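Local coordinates for beta-1,4-mannanase (Caldicellulosiruptor saccharolyticus, PDB 1PMH), which binds mannohexaose and so probably beta-1,4-mannan, as the family 27 carbohydrate-binding module of a beta-1,4-mannanase, at residues G101-K106 / F160-Q165; V108-W113 / K153-L158; L9-G14 / Y46-D51; I91-F96 / D136-H141. All blocks are in the same frame, centred on the assembly; numbering follows the deposited sequence. Where two conformers were deposited one is given.

Interaction 1 of 4, residues G101-K106 / F160-Q165. Unlike the reference sequence in segment 101-106: Ala-104 (reference Pro). With BMA (beta-D-mannopyranose), chain B; BMA (beta-D-mannopyranose), chain C.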
# COMPACT_ATOMS: atom_id res chain seq x y z
N GLY A 101 -12.77 -11.02 -11.42
CA GLY A 101 -11.39 -11.32 -11.10
C GLY A 101 -11.01 -10.84 -9.72
O GLY A 101 -11.80 -10.89 -8.80
N GLY A 102 -9.76 -10.45 -9.55
CA GLY A 102 -9.25 -9.98 -8.28
C GLY A 102 -7.91 -9.33 -8.51
O GLY A 102 -7.57 -9.04 -9.63
N PHE A 103 -7.21 -9.03 -7.45
CA PHE A 103 -5.90 -8.43 -7.60
C PHE A 103 -4.93 -9.01 -6.60
O PHE A 103 -5.30 -9.60 -5.59
CB PHE A 103 -5.96 -6.89 -7.56
CG PHE A 103 -6.19 -6.27 -6.20
CD1 PHE A 103 -5.14 -5.92 -5.41
CD2 PHE A 103 -7.47 -5.98 -5.75
CE1 PHE A 103 -5.30 -5.35 -4.18
CE2 PHE A 103 -7.65 -5.39 -4.52
CZ PHE A 103 -6.55 -5.09 -3.74
N ALA A 104 -3.66 -8.81 -6.91
CA ALA A 104 -2.55 -9.18 -6.05
C ALA A 104 -1.85 -7.91 -5.58
O ALA A 104 -1.90 -6.88 -6.24
CB ALA A 104 -1.58 -10.06 -6.83
N TYR A 105 -1.17 -8.00 -4.46
CA TYR A 105 -0.30 -6.94 -4.02
C TYR A 105 0.95 -7.53 -3.40
O TYR A 105 0.98 -8.67 -2.92
CB TYR A 105 -0.99 -5.92 -3.10
CG TYR A 105 -1.26 -6.49 -1.74
CD1 TYR A 105 -0.32 -6.40 -0.75
CD2 TYR A 105 -2.44 -7.15 -1.43
CE1 TYR A 105 -0.52 -6.97 0.51
CE2 TYR A 105 -2.67 -7.70 -0.19
CZ TYR A 105 -1.68 -7.67 0.77
OH TYR A 105 -1.85 -8.20 2.02
N LYS A 106 1.99 -6.71 -3.41
CA LYS A 106 3.26 -7.02 -2.76
C LYS A 106 3.73 -5.79 -2.00
O LYS A 106 3.51 -4.67 -2.44
CB LYS A 106 4.33 -7.45 -3.74
CG LYS A 106 3.95 -8.58 -4.67
CD LYS A 106 5.12 -9.13 -5.46
CE LYS A 106 4.77 -10.40 -6.23
NZ LYS A 106 5.99 -10.91 -6.95
N PHE A 160 4.83 -0.53 -2.85
CA PHE A 160 3.61 -1.31 -2.92
C PHE A 160 3.32 -1.59 -4.39
O PHE A 160 3.18 -0.67 -5.17
CB PHE A 160 2.42 -0.59 -2.32
CG PHE A 160 2.47 -0.48 -0.83
CD1 PHE A 160 3.28 0.42 -0.22
CD2 PHE A 160 1.66 -1.31 -0.04
CE1 PHE A 160 3.36 0.53 1.18
CE2 PHE A 160 1.70 -1.21 1.33
CZ PHE A 160 2.56 -0.28 1.89
N GLN A 161 3.29 -2.88 -4.74
CA GLN A 161 2.93 -3.32 -6.06
C GLN A 161 1.48 -3.79 -6.04
O GLN A 161 1.09 -4.49 -5.14
CB GLN A 161 3.85 -4.43 -6.53
CG GLN A 161 3.52 -4.89 -7.94
CD GLN A 161 4.53 -5.93 -8.39
OE1 GLN A 161 4.23 -7.14 -8.40
NE2 GLN A 161 5.71 -5.49 -8.75
N PHE A 162 0.72 -3.40 -7.06
CA PHE A 162 -0.63 -3.87 -7.26
C PHE A 162 -0.68 -4.50 -8.62
O PHE A 162 -0.14 -3.95 -9.58
CB PHE A 162 -1.62 -2.70 -7.19
CG PHE A 162 -1.68 -2.06 -5.87
CD1 PHE A 162 -0.81 -1.05 -5.51
CD2 PHE A 162 -2.65 -2.46 -4.93
CE1 PHE A 162 -0.86 -0.49 -4.24
CE2 PHE A 162 -2.65 -1.89 -3.66
CZ PHE A 162 -1.79 -0.90 -3.36
N ALA A 163 -1.41 -5.60 -8.77
CA ALA A 163 -1.55 -6.21 -10.09
C ALA A 163 -2.93 -6.79 -10.25
O ALA A 163 -3.34 -7.69 -9.53
CB ALA A 163 -0.50 -7.30 -10.35
N GLY A 164 -3.67 -6.26 -11.22
CA GLY A 164 -4.96 -6.86 -11.53
C GLY A 164 -4.78 -8.27 -12.09
O GLY A 164 -3.95 -8.52 -12.94
N GLN A 165 -5.59 -9.19 -11.62
CA GLN A 165 -5.56 -10.59 -12.08
C GLN A 165 -6.90 -10.87 -12.74
O GLN A 165 -7.88 -11.27 -12.14
CB GLN A 165 -5.29 -11.55 -10.93
CG GLN A 165 -3.91 -11.41 -10.29
CD GLN A 165 -3.68 -12.37 -9.19
OE1 GLN A 165 -4.09 -12.08 -8.05
NE2 GLN A 165 -3.08 -13.49 -9.46
C1 BMA B . 6.40 -10.55 -10.40
C2 BMA B . 6.34 -9.08 -10.15
C3 BMA B . 7.67 -8.48 -10.59
C4 BMA B . 8.83 -9.24 -9.91
C5 BMA B . 8.69 -10.74 -10.08
C6 BMA B . 9.76 -11.44 -9.26
O2 BMA B . 6.15 -8.84 -8.77
O3 BMA B . 7.65 -7.07 -10.34
O4 BMA B . 10.03 -8.95 -10.59
O5 BMA B . 7.44 -11.17 -9.64
O6 BMA B . 9.74 -12.78 -9.60
C1 BMA C . 2.94 -14.27 -10.99
C2 BMA C . 3.81 -14.53 -9.78
C3 BMA C . 4.38 -13.20 -9.32
C4 BMA C . 4.95 -12.42 -10.47
C5 BMA C . 3.97 -12.28 -11.64
C6 BMA C . 4.51 -11.58 -12.85
O2 BMA C . 4.88 -15.38 -10.15
O3 BMA C . 5.30 -13.36 -8.23
O4 BMA C . 5.22 -11.14 -9.95
O5 BMA C . 3.55 -13.58 -12.04
O6 BMA C . 5.71 -12.18 -13.30

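Interaction 2 of 4, residues V108-W113 / K153-L158. With BMA (beta-D-mannopyranose), chain D; BMA (beta-D-mannopyranose), chain E; EDO (1,2-ethanediol), chain G.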
# COMPACT_ATOMS: atom_id res chain seq x y z
N VAL A 108 7.38 -4.36 -0.57
CA VAL A 108 8.77 -4.55 -0.95
C VAL A 108 9.63 -3.45 -0.35
O VAL A 108 9.25 -2.28 -0.36
CB VAL A 108 8.87 -4.50 -2.48
CG1 VAL A 108 10.26 -4.49 -3.02
CG2 VAL A 108 8.07 -5.64 -3.10
N ILE A 109 10.82 -3.84 0.11
CA ILE A 109 11.91 -2.88 0.28
C ILE A 109 12.79 -2.96 -0.94
O ILE A 109 13.36 -4.02 -1.22
CB ILE A 109 12.72 -3.10 1.58
CG1 ILE A 109 11.82 -2.96 2.82
CG2 ILE A 109 13.89 -2.13 1.63
CD1 ILE A 109 12.53 -3.37 4.13
N ASN A 110 12.84 -1.88 -1.70
CA ASN A 110 13.56 -1.90 -2.98
C ASN A 110 15.05 -1.68 -2.84
O ASN A 110 15.60 -0.73 -3.34
CB ASN A 110 12.88 -0.95 -3.96
CG ASN A 110 13.34 -1.15 -5.39
OD1 ASN A 110 13.89 -2.21 -5.72
ND2 ASN A 110 13.09 -0.13 -6.23
N ASP A 111 15.68 -2.65 -2.16
CA ASP A 111 17.13 -2.81 -2.07
C ASP A 111 17.39 -4.21 -2.63
O ASP A 111 17.05 -5.22 -2.00
CB ASP A 111 17.62 -2.71 -0.65
CG ASP A 111 19.14 -2.71 -0.59
OD1 ASP A 111 19.72 -3.67 -1.14
OD2 ASP A 111 19.71 -1.80 0.04
N GLY A 112 17.74 -4.26 -3.90
CA GLY A 112 17.75 -5.50 -4.66
C GLY A 112 16.38 -6.12 -4.83
O GLY A 112 16.31 -7.30 -5.21
N TRP A 113 15.30 -5.36 -4.59
CA TRP A 113 13.91 -5.82 -4.66
C TRP A 113 13.68 -7.00 -3.71
O TRP A 113 13.71 -8.16 -4.07
CB TRP A 113 13.49 -6.18 -6.08
CG TRP A 113 12.01 -6.48 -6.21
CD1 TRP A 113 11.42 -7.73 -6.17
CD2 TRP A 113 10.98 -5.56 -6.42
NE1 TRP A 113 10.05 -7.63 -6.32
CE2 TRP A 113 9.77 -6.31 -6.51
CE3 TRP A 113 10.97 -4.17 -6.59
CZ2 TRP A 113 8.54 -5.68 -6.75
CZ3 TRP A 113 9.73 -3.57 -6.81
CH2 TRP A 113 8.57 -4.34 -6.88
N LYS A 153 21.39 -1.05 7.39
CA LYS A 153 21.20 0.02 6.43
C LYS A 153 20.88 -0.55 5.05
O LYS A 153 21.62 -1.39 4.53
CB LYS A 153 22.43 0.92 6.40
CG LYS A 153 22.66 1.74 7.65
CD LYS A 153 24.09 2.31 7.66
CE LYS A 153 25.11 1.28 8.09
NZ LYS A 153 26.56 1.65 8.25
N LYS A 154 19.77 -0.07 4.48
CA LYS A 154 19.31 -0.49 3.16
C LYS A 154 18.77 0.71 2.44
O LYS A 154 18.38 1.71 3.02
CB LYS A 154 18.22 -1.56 3.32
CG LYS A 154 18.69 -2.92 3.89
CD LYS A 154 19.58 -3.68 2.94
CE LYS A 154 19.81 -5.07 3.47
NZ LYS A 154 20.69 -5.84 2.57
N ARG A 155 18.68 0.57 1.12
CA ARG A 155 18.08 1.57 0.26
C ARG A 155 16.63 1.80 0.69
O ARG A 155 15.85 0.86 0.78
CB ARG A 155 18.14 1.08 -1.18
CG ARG A 155 17.77 2.06 -2.23
CD ARG A 155 18.15 1.51 -3.60
NE ARG A 155 17.82 2.42 -4.70
CZ ARG A 155 16.65 2.44 -5.30
NH1 ARG A 155 15.66 1.65 -4.94
NH2 ARG A 155 16.47 3.32 -6.29
N ALA A 156 16.29 3.06 0.94
CA ALA A 156 15.13 3.42 1.74
C ALA A 156 13.85 3.64 0.95
O ALA A 156 13.11 4.58 1.23
CB ALA A 156 15.42 4.61 2.57
N GLN A 157 13.62 2.80 -0.06
CA GLN A 157 12.41 2.93 -0.87
C GLN A 157 11.48 1.77 -0.54
O GLN A 157 11.81 0.60 -0.76
CB GLN A 157 12.76 3.00 -2.35
CG GLN A 157 11.54 3.37 -3.16
CD GLN A 157 11.77 3.34 -4.64
OE1 GLN A 157 12.40 2.42 -5.17
NE2 GLN A 157 11.28 4.37 -5.34
N LEU A 158 10.29 2.12 -0.06
CA LEU A 158 9.23 1.14 0.18
C LEU A 158 8.34 1.18 -1.04
O LEU A 158 7.94 2.26 -1.48
CB LEU A 158 8.47 1.56 1.43
CG LEU A 158 7.38 0.67 1.97
CD1 LEU A 158 7.86 -0.68 2.38
CD2 LEU A 158 6.68 1.38 3.11
C1 BMA D . 10.80 -7.94 -10.04
C2 BMA D . 12.22 -8.15 -10.57
C3 BMA D . 13.01 -7.01 -9.99
C4 BMA D . 12.40 -5.67 -10.34
C5 BMA D . 10.91 -5.59 -9.95
C6 BMA D . 10.17 -4.31 -10.33
O2 BMA D . 12.25 -8.14 -11.97
O3 BMA D . 14.34 -7.12 -10.44
O4 BMA D . 13.04 -4.69 -9.57
O5 BMA D . 10.29 -6.72 -10.53
O6 BMA D . 10.26 -4.06 -11.70
C1 BMA E . 13.24 -3.44 -10.24
C2 BMA E . 13.50 -2.33 -9.24
C3 BMA E . 13.74 -1.01 -9.98
C4 BMA E . 14.94 -1.23 -10.91
C5 BMA E . 14.74 -2.41 -11.86
C6 BMA E . 15.91 -2.79 -12.77
O2 BMA E . 14.51 -2.73 -8.34
O3 BMA E . 14.13 -0.04 -9.01
O4 BMA E . 15.14 -0.13 -11.77
O5 BMA E . 14.43 -3.53 -11.08
O6 BMA E . 15.43 -3.74 -13.71
C1 EDO G . 8.39 7.64 -4.83
O1 EDO G . 9.40 6.64 -4.84
C2 EDO G . 8.84 9.01 -4.35
O2 EDO G . 9.17 9.11 -2.99
O HOH W 1 20.08 -6.17 -0.44

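Interaction 3 of 4, residues L9-G14 / Y46-D51. With CA (calcium ion), chain F.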
# COMPACT_ATOMS: atom_id res chain seq x y z
N LEU A 9 3.58 6.58 8.48
CA LEU A 9 3.08 7.21 7.25
C LEU A 9 1.55 7.09 7.29
O LEU A 9 0.93 6.18 6.75
CB LEU A 9 3.72 6.54 6.05
CG LEU A 9 5.24 6.36 6.09
CD1 LEU A 9 5.76 5.79 4.78
CD2 LEU A 9 5.92 7.70 6.35
N ASP A 10 0.97 8.08 7.96
CA ASP A 10 -0.46 8.13 8.25
C ASP A 10 -1.21 9.19 7.45
O ASP A 10 -2.43 9.31 7.60
CB ASP A 10 -0.76 8.29 9.74
CG ASP A 10 -0.18 9.53 10.35
OD1 ASP A 10 0.34 10.40 9.63
OD2 ASP A 10 -0.25 9.65 11.60
N PHE A 11 -0.49 9.97 6.67
CA PHE A 11 -1.00 11.02 5.80
C PHE A 11 -1.65 12.15 6.60
O PHE A 11 -2.32 13.00 6.01
CB PHE A 11 -1.92 10.44 4.71
CG PHE A 11 -1.23 9.30 4.01
CD1 PHE A 11 -0.23 9.57 3.09
CD2 PHE A 11 -1.49 7.98 4.36
CE1 PHE A 11 0.51 8.55 2.53
CE2 PHE A 11 -0.73 6.93 3.80
CZ PHE A 11 0.24 7.22 2.89
N GLU A 12 -1.43 12.22 7.91
CA GLU A 12 -2.20 13.13 8.74
C GLU A 12 -1.73 14.57 8.60
O GLU A 12 -2.44 15.48 9.03
CB GLU A 12 -2.27 12.64 10.18
CG GLU A 12 -3.14 11.40 10.34
CD GLU A 12 -4.54 11.58 9.79
OE1 GLU A 12 -5.34 12.43 10.31
OE2 GLU A 12 -4.86 10.87 8.81
N ASP A 13 -0.60 14.81 7.97
CA ASP A 13 -0.19 16.14 7.53
C ASP A 13 -0.89 16.68 6.27
O ASP A 13 -0.58 17.78 5.79
CB ASP A 13 1.33 16.28 7.43
CG ASP A 13 1.94 15.49 6.30
OD1 ASP A 13 1.21 14.81 5.53
OD2 ASP A 13 3.18 15.53 6.13
N GLY A 14 -1.81 15.90 5.74
CA GLY A 14 -2.55 16.27 4.55
C GLY A 14 -1.73 16.23 3.28
O GLY A 14 -2.07 16.90 2.30
N TYR A 46 -7.08 11.78 6.90
CA TYR A 46 -6.55 11.63 5.55
C TYR A 46 -6.10 10.22 5.24
O TYR A 46 -5.59 9.51 6.11
CB TYR A 46 -5.34 12.55 5.32
CG TYR A 46 -5.60 14.05 5.48
CD1 TYR A 46 -6.18 14.79 4.46
CD2 TYR A 46 -5.24 14.70 6.65
CE1 TYR A 46 -6.42 16.18 4.61
CE2 TYR A 46 -5.44 16.08 6.80
CZ TYR A 46 -6.02 16.79 5.78
OH TYR A 46 -6.23 18.14 5.91
N ALA A 47 -6.17 9.83 3.98
CA ALA A 47 -5.65 8.57 3.47
C ALA A 47 -5.11 8.80 2.08
O ALA A 47 -5.45 9.77 1.42
CB ALA A 47 -6.73 7.52 3.48
N LEU A 48 -4.28 7.87 1.63
CA LEU A 48 -3.75 7.88 0.29
C LEU A 48 -4.72 7.22 -0.64
O LEU A 48 -5.00 6.04 -0.50
CB LEU A 48 -2.37 7.24 0.26
CG LEU A 48 -1.56 7.45 -1.03
CD1 LEU A 48 -1.06 8.87 -1.10
CD2 LEU A 48 -0.44 6.45 -1.10
N ARG A 49 -5.19 7.95 -1.65
CA ARG A 49 -6.10 7.43 -2.65
C ARG A 49 -5.35 7.09 -3.93
O ARG A 49 -4.70 7.98 -4.53
CB ARG A 49 -7.21 8.46 -2.93
CG ARG A 49 -8.20 8.00 -3.98
CD ARG A 49 -9.35 8.97 -4.15
NE ARG A 49 -10.13 8.63 -5.34
CZ ARG A 49 -11.43 8.73 -5.47
NH1 ARG A 49 -12.20 9.25 -4.53
NH2 ARG A 49 -11.93 8.37 -6.63
N LEU A 50 -5.50 5.86 -4.40
CA LEU A 50 -4.93 5.37 -5.65
C LEU A 50 -6.10 5.11 -6.57
O LEU A 50 -6.90 4.22 -6.33
CB LEU A 50 -4.16 4.08 -5.40
CG LEU A 50 -3.13 4.09 -4.27
CD1 LEU A 50 -2.54 2.69 -4.07
CD2 LEU A 50 -2.08 5.13 -4.51
N ASP A 51 -6.23 5.90 -7.62
CA ASP A 51 -7.26 5.61 -8.64
C ASP A 51 -6.69 4.63 -9.61
O ASP A 51 -5.68 4.93 -10.24
CB ASP A 51 -7.68 6.91 -9.32
CG ASP A 51 -8.38 7.82 -8.35
OD1 ASP A 51 -9.44 7.38 -7.83
OD2 ASP A 51 -7.94 8.94 -8.07
CA CA F . -4.65 8.65 8.00
O HOH W 2 -4.08 7.76 10.07

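Interaction 4 of 4, residues I91-F96 / D136-H141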
# COMPACT_ATOMS: atom_id res chain seq x y z
N ILE A 91 -10.82 -0.96 -0.04
CA ILE A 91 -11.39 -0.97 -1.38
C ILE A 91 -12.90 -0.89 -1.22
O ILE A 91 -13.48 -1.71 -0.51
CB ILE A 91 -11.02 -2.23 -2.20
CG1 ILE A 91 -9.53 -2.59 -2.07
CG2 ILE A 91 -11.40 -1.98 -3.64
CD1 ILE A 91 -9.19 -3.62 -0.99
N PRO A 92 -13.57 0.07 -1.87
CA PRO A 92 -15.05 0.15 -1.80
C PRO A 92 -15.66 -1.23 -2.08
O PRO A 92 -15.47 -1.80 -3.15
CB PRO A 92 -15.39 1.16 -2.88
CG PRO A 92 -14.23 1.98 -3.01
CD PRO A 92 -13.04 1.16 -2.71
N TYR A 93 -16.47 -1.72 -1.15
CA TYR A 93 -16.95 -3.08 -1.18
C TYR A 93 -17.90 -3.34 -2.30
O TYR A 93 -17.76 -4.34 -3.01
CB TYR A 93 -17.59 -3.45 0.15
CG TYR A 93 -18.09 -4.87 0.20
CD1 TYR A 93 -17.27 -5.92 0.61
CD2 TYR A 93 -19.37 -5.18 -0.24
CE1 TYR A 93 -17.74 -7.21 0.61
CE2 TYR A 93 -19.84 -6.48 -0.24
CZ TYR A 93 -19.01 -7.49 0.17
OH TYR A 93 -19.45 -8.80 0.16
N ASP A 94 -18.90 -2.49 -2.46
CA ASP A 94 -19.96 -2.80 -3.42
C ASP A 94 -19.40 -2.87 -4.84
O ASP A 94 -19.64 -3.83 -5.56
CB ASP A 94 -21.10 -1.79 -3.30
CG ASP A 94 -21.89 -1.98 -2.02
OD1 ASP A 94 -21.87 -3.07 -1.39
OD2 ASP A 94 -22.59 -1.05 -1.58
N GLU A 95 -18.64 -1.85 -5.22
CA GLU A 95 -18.04 -1.85 -6.55
C GLU A 95 -17.03 -2.97 -6.73
O GLU A 95 -16.96 -3.62 -7.77
CB GLU A 95 -17.41 -0.50 -6.83
CG GLU A 95 -18.41 0.62 -7.05
CD GLU A 95 -19.40 0.31 -8.17
OE1 GLU A 95 -18.95 -0.15 -9.24
OE2 GLU A 95 -20.62 0.49 -7.97
N PHE A 96 -16.23 -3.23 -5.71
CA PHE A 96 -15.26 -4.32 -5.80
C PHE A 96 -15.94 -5.67 -5.93
O PHE A 96 -15.54 -6.52 -6.72
CB PHE A 96 -14.29 -4.24 -4.61
CG PHE A 96 -13.10 -5.16 -4.65
CD1 PHE A 96 -12.49 -5.52 -5.83
CD2 PHE A 96 -12.53 -5.59 -3.47
CE1 PHE A 96 -11.40 -6.36 -5.81
CE2 PHE A 96 -11.41 -6.39 -3.44
CZ PHE A 96 -10.83 -6.78 -4.62
N ASP A 136 -19.44 0.92 2.65
CA ASP A 136 -18.72 -0.26 3.03
C ASP A 136 -17.40 -0.42 2.28
O ASP A 136 -17.38 -0.13 1.08
CB ASP A 136 -19.59 -1.52 2.84
CG ASP A 136 -20.79 -1.54 3.74
OD1 ASP A 136 -20.71 -1.07 4.89
OD2 ASP A 136 -21.86 -2.01 3.32
N TYR A 137 -16.39 -0.95 2.97
CA TYR A 137 -15.09 -1.20 2.40
C TYR A 137 -14.62 -2.60 2.75
O TYR A 137 -14.80 -3.06 3.88
CB TYR A 137 -14.06 -0.23 2.96
CG TYR A 137 -14.31 1.18 2.49
CD1 TYR A 137 -15.19 2.04 3.15
CD2 TYR A 137 -13.72 1.67 1.35
CE1 TYR A 137 -15.46 3.31 2.67
CE2 TYR A 137 -13.97 2.93 0.84
CZ TYR A 137 -14.88 3.76 1.50
OH TYR A 137 -15.16 5.01 1.01
N THR A 138 -13.93 -3.23 1.80
CA THR A 138 -13.03 -4.35 2.09
C THR A 138 -11.77 -3.77 2.70
O THR A 138 -11.17 -2.88 2.09
CB THR A 138 -12.68 -5.03 0.76
OG1 THR A 138 -13.86 -5.47 0.10
CG2 THR A 138 -11.69 -6.14 0.93
N VAL A 139 -11.39 -4.26 3.88
CA VAL A 139 -10.22 -3.75 4.57
C VAL A 139 -9.25 -4.88 4.83
O VAL A 139 -9.57 -5.92 5.41
CB VAL A 139 -10.64 -3.12 5.88
CG1 VAL A 139 -9.42 -2.60 6.66
CG2 VAL A 139 -11.67 -1.99 5.63
N ILE A 140 -8.02 -4.66 4.39
CA ILE A 140 -6.88 -5.57 4.57
C ILE A 140 -5.91 -4.86 5.48
O ILE A 140 -5.46 -3.77 5.20
CB ILE A 140 -6.24 -5.91 3.23
CG1 ILE A 140 -7.27 -6.70 2.42
CG2 ILE A 140 -4.95 -6.73 3.42
CD1 ILE A 140 -6.90 -6.95 1.02
N HIS A 141 -5.62 -5.50 6.59
CA HIS A 141 -4.72 -4.96 7.60
C HIS A 141 -3.72 -6.04 7.92
O HIS A 141 -4.08 -7.07 8.52
CB HIS A 141 -5.51 -4.56 8.84
CG HIS A 141 -4.71 -3.90 9.91
ND1 HIS A 141 -5.25 -3.56 11.13
CD2 HIS A 141 -3.44 -3.45 9.92
CE1 HIS A 141 -4.37 -2.82 11.78
NE2 HIS A 141 -3.20 -2.91 11.17
O HOH W 3 -19.27 0.01 -0.87
O HOH W 4 -21.55 0.83 0.61
O HOH W 5 -22.52 -3.58 1.37

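Interaction 1 of 4, residues G101-K106 / F160-Q165
Gly-102 to Lys-106 and Phe-160 to Gln-165 pair as neighbouring antiparallel strands in the middle of one sheet of the beta-sandwich, with strands 114-122 and 61-68 bonded to their outer edges. The hydrogen-bonded pairs are Gly-102 with Gln-165, Ala-104 with Ala-163 and Lys-106 with Gln-161. The ladder is straightest at Ala-104 N to Ala-163 O (2.9 Å, 171°); at its end Gln-165 N to Gly-102 O is firm (2.8 Å), the return bond from Gly-102 N weak. Side chains alternate between two faces. Phe-103, Tyr-105 and Phe-162 turn into the sandwich, where Phe-103 CE1 meets the ring edge of Phe-162 at CD2 (4.0 Å), and Met-89 of the other sheet packs on all three. Ala-104, Lys-106, Gln-161 and Gln-165 occupy the sugar-binding face. There Lys-106 and Gln-161 run side by side, both extended beyond CG, and share one mannose hydroxyl: Lys-106 NZ donates to O2 of the chain B mannose (2.8 Å), which itself donates to Gln-161 OE1 (2.6 Å). Gln-161 NE2 adds a bond to O3 of the same sugar (3.0 Å), while Lys-106 NZ also reaches O3 of the chain C mannose (2.8 Å) and forms a salt bridge with Glu-115. This is a jellyroll beta-sandwich sheet, apolar inside, its other face lining the glycan pocket beside Trp-60 and Trp-113.

Interaction 2 of 4, residues V108-W113 / K153-L158
Val-108 turns its carbonyl O toward the end of Leu-158, whose CD1 approaches to 3.5 Å, and Ile-109 faces Leu-158 as a non-hydrogen-bonded antiparallel pair; CG2 of Ile-109 rests near the carbonyl O of Arg-155. At Asn-110, the centre of an inverse gamma turn, the strand gives way to a loop and the polar contacts gather. Asn-110 N donates to Gln-157 O (2.8 Å, 171°), and Asn-110 O accepts from Arg-155 NH1 within the guanidinium plane (2.9 Å). With CG anti to the backbone N (chi1 -166°), the Asn-110 amide lies alongside that of Gln-157, the planes 8° apart, and ND2 donates to Gln-157 OE1 at 2.8 Å. The second N-H of ND2 goes to O3 of the chain E mannose, while Asn-110 OD1 accepts from O2 of that sugar (2.7 Å). Asp-111 follows, its OD2 taking the backbone N-H of Arg-155 on the anti lone pair (2.8 Å), and a water links OD1 to Lys-154 NZ. Trp-113 lays one ring face against the chain D mannose, CD2 3.5 Å from C5, with Val-108 CG1 behind the other. The bond from ND2 to Gln-157 probably fixes the rotation of the Asn-110 amide, which presents a donor and an acceptor to neighbouring mannose hydroxyls beside an aromatic platform.

Interaction 3 of 4, residues L9-G14 / Y46-D51
A calcium site joins the loop 9-14 to the start of strand 47-53, and the ion is held from both: Asp-10 O and Glu-12 OE2 (each 2.4 Å from the calcium ion) come from segment 9-14, Tyr-46 O from segment 46-51. A water also binds the metal, and Asn-44 and Asp-176 complete the shell. Glu-12 OE2 has a second task, accepting the backbone N-H of Tyr-46 (Tyr-46 N to Glu-12 OE2 3.1 Å) on the syn side of the carboxylate. The chain of Glu-12 bends at chi2 (-55°), which brings its carboxylate back toward Tyr-46 although CB points away, and OE1 takes the N-H of Lys-45. Bonds within the loop shape it around the ion: Asp-10 OD1 receives the N-H of Glu-12 in an Asx turn, and a type I beta turn follows from Phe-11 to Gly-14, closed by Gly-14 N to Phe-11 O (3.0 Å). That turn lays Gly-14 CA squarely over the centre of the Tyr-46 ring, 3.5 Å from its centroid and 6° off the normal, a CH-pi contact. An alanine in place of Tyr-46 is likely to leave Gly-14 CA without the ring it rests on, opening a gap beside the turn. Deeper in, Leu-48 CB sits over one face of the Phe-11 ring, offset toward the rim, 3.8 Å from the centroid. Leu-48 CD1 and CD2 reach CE1 and CZ of the same ring, and Phe-19 meets Phe-11 with its plane inclined at about 55°.

Interaction 4 of 4, residues I91-F96 / D136-H141
Ile-91 and Thr-138 form an antiparallel hydrogen-bonded pair, Ile-91 N to Thr-138 O at 2.9 Å and Thr-138 N to Ile-91 O at 2.8 Å, and two residues on, where strand 84-92 runs into helix 93-98, Tyr-93 N donates to Asp-136 O (2.9 Å, 175°). Pro-92 stands at the N-cap between strand and helix and pairs with Tyr-137 without hydrogen bonds. On the Tyr-137 side of the pair its ring lies across the Ile-91 to Pro-92 peptide, Tyr-137 CD2 3.6 Å from Pro-92 N, and Tyr-137 CE2 touches Pro-92 CG at 4.0 Å. A serine in place of Tyr-137 would probably take away the ring packed on Pro-92 and the peptide before it, opening a gap at the strand-to-helix junction. The other side belongs to Ile-91 and Thr-138. Thr-138 CG2 lies 4.0 Å from Ile-91 CD1. Thr-138 OG1, anti to its own carbonyl carbon (chi1 -58°), is directed to the helix, 3.5 Å from Tyr-93 CD1 and at the edge of the Phe-96 ring; its hydrogen bond is with Ala-124 O. Tyr-93 CB packs on Asp-136 CB, while its ring leads away to bond Asn-125 through OH and to form a cation-pi contact with Lys-129. Three waters bridge Asp-94 and Asp-136, one of them donating to both Asp-94 OD1 and Asp-136 OD2. Water between these two carboxylates probably eases their like charges, as does the salt bridge from Asp-136 to Lys-131, and the first turn of the helix stays tied to the strand by direct and solvent-mediated bonds.

Interactions 1 and 2 use the same two strands, 102-109 and 153-165; interaction 1 is a regular ladder, and interaction 2 the end of that pairing, where the strands part and side-chain bonds take over. Both contribute to the glycan site and touch where Gln-161 packs on Trp-113. Interactions 3 and 4 belong to the opposing sheet, one tied by a metal, the other by backbone pairing and water. Buried aromatic and aliphatic groups join the sheets: Phe-103 of interaction 1 meets Phe-96 and Ile-91 of interaction 4, and Phe-162 meets Leu-50 of 46-51. Interactions 1, 2 and 4 are largely buried, whereas interaction 3 is partly exposed. Interactions 2 and 4 lie on opposite sides of the chain's centre, about 29 Å apart between centres.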